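Local coordinates for polysaccharide biosynthesis protein CapD (Bacillus thuringiensis HD-771, PDB 6BWC) that probably acts as an NADP-dependent short-chain dehydrogenase on UDP-N-acetylglucosamine, in the pathway to CMP-pseudaminic acid used in flagellin glycosylation, at residues 150-153 / 154-158. The protein carries 2 engineered substitutions. Residues are numbered along the deposited sequence; the frame is centred on the assembly and turned at random.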
loop_
_atom_site.group_PDB
_atom_site.type_symbol
_atom_site.label_atom_id
_atom_site.label_comp_id
_atom_site.label_asym_id
_atom_site.label_seq_id
_atom_site.Cartn_x
_atom_site.Cartn_y
_atom_site.Cartn_z
ATOM N N ILE C 150 9.008 -4.437 21.114
ATOM C CA ILE C 150 9.058 -3.472 22.204
ATOM C C ILE C 150 10.483 -3.215 22.700
ATOM O O ILE C 150 10.862 -2.061 22.843
ATOM C CB ILE C 150 8.104 -3.905 23.353
ATOM C CG1 ILE C 150 6.633 -3.754 22.888
ATOM C CG2 ILE C 150 8.373 -3.122 24.645
ATOM C CD1 ILE C 150 6.132 -2.312 22.765
ATOM N N THR C 151 11.253 -4.273 22.943
ATOM C CA THR C 151 12.642 -4.122 23.400
ATOM C C THR C 151 13.536 -3.442 22.368
ATOM O O THR C 151 14.353 -2.586 22.725
ATOM C CB THR C 151 13.305 -5.475 23.717
ATOM O OG1 THR C 151 12.353 -6.379 24.291
ATOM C CG2 THR C 151 14.454 -5.278 24.676
ATOM N N SER C 152 13.377 -3.842 21.105
ATOM C CA SER C 152 14.073 -3.205 19.973
ATOM C C SER C 152 13.815 -1.693 19.800
ATOM O O SER C 152 14.740 -0.909 19.611
ATOM C CB SER C 152 13.712 -3.895 18.674
ATOM O OG SER C 152 14.605 -3.469 17.668
ATOM N N ALA C 153 12.548 -1.302 19.850
ATOM C CA ALA C 153 12.174 0.102 19.892
ATOM C C ALA C 153 13.031 0.882 20.892
ATOM O O ALA C 153 13.606 1.910 20.536
ATOM C CB ALA C 153 10.709 0.239 20.243
ATOM N N GLU C 154 13.130 0.361 22.119
ATOM C CA GLU C 154 13.827 1.005 23.233
ATOM C C GLU C 154 15.306 1.105 22.952
ATOM O O GLU C 154 15.870 2.188 23.036
ATOM C CB GLU C 154 13.590 0.217 24.534
ATOM C CG GLU C 154 14.162 0.810 25.817
ATOM C CD GLU C 154 13.593 2.175 26.169
ATOM O OE1 GLU C 154 12.430 2.472 25.801
ATOM O OE2 GLU C 154 14.319 2.965 26.817
ATOM N N TYR C 155 15.917 -0.024 22.599
ATOM C CA TYR C 155 17.360 -0.102 22.283
ATOM C C TYR C 155 17.833 0.920 21.252
ATOM O O TYR C 155 18.917 1.483 21.391
ATOM C CB TYR C 155 17.711 -1.503 21.775
ATOM C CG TYR C 155 19.186 -1.759 21.587
ATOM C CD1 TYR C 155 19.709 -2.151 20.347
ATOM C CD2 TYR C 155 20.078 -1.604 22.645
ATOM C CE1 TYR C 155 21.082 -2.392 20.178
ATOM C CE2 TYR C 155 21.443 -1.847 22.491
ATOM C CZ TYR C 155 21.945 -2.244 21.265
ATOM O OH TYR C 155 23.296 -2.486 21.146
ATOM N N SER C 156 17.017 1.136 20.224
ATOM C CA SER C 156 17.341 2.061 19.125
ATOM C C SER C 156 16.398 3.274 18.978
ATOM O O SER C 156 16.452 3.968 17.970
ATOM C CB SER C 156 17.427 1.288 17.817
ATOM O OG SER C 156 16.471 0.253 17.826
ATOM N N LYS C 157 15.560 3.537 19.988
ATOM C CA LYS C 157 15.054 4.899 20.298
ATOM C C LYS C 157 15.815 5.999 19.551
ATOM O O LYS C 157 15.227 6.842 18.890
ATOM C CB LYS C 157 15.275 5.201 21.785
ATOM C CG LYS C 157 14.153 4.939 22.758
ATOM C CD LYS C 157 14.703 5.137 24.169
ATOM C CE LYS C 157 13.614 5.561 25.111
ATOM N NZ LYS C 157 14.021 5.668 26.531
ATOM N N GLY C 158 17.134 5.980 19.708
ATOM C CA GLY C 158 17.994 6.979 19.144
ATOM C C GLY C 158 18.007 8.157 20.080
ATOM O O GLY C 158 18.652 8.132 21.127
#
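The last turn of helix 138-156, in the NADP-binding Rossmann fold, brings Ser-156 back onto the carbonyl of Ser-152. Ser-156 N donates to Ser-152 O at 3.1 Å, the regular helical bond. Ser-156 OG folds back to the same acceptor, with OG to Ser-152 O at 2.7 Å. The two donors come from opposite faces of the carbonyl plane, and the hydroxyl is tilted 32° from it. Two bonds from one residue thus grip this oxygen. One residue earlier, Tyr-155 N donates to Thr-151 O at 3.0 Å, the same helical pattern. The bond from Lys-157 N to Ala-153 O is weak and bent. Lys-157 also closes a salt bridge with Glu-154, where NZ meets OE2 at 2.7 Å on the syn side, 24° out of the carboxylate plane. The glutamate chain is bent by the turn about its CB-CG bond (chi2 61°) and the lysine runs extended beyond its own CG, so that the two charged ends meet beside the turn. The other carboxylate oxygen, OE1, accepts from the backbone N of Phe-164, which ties the helix end to strand 163-169. This helix connects parallel strands 123-129 and 163-169 in a beta-alpha-beta crossover. Ile-150 and Ala-153 pack on Phe-164 of the second strand and on Ile-113 of helix 98-118, while Ser-152 packs on Tyr-96 of a second subunit.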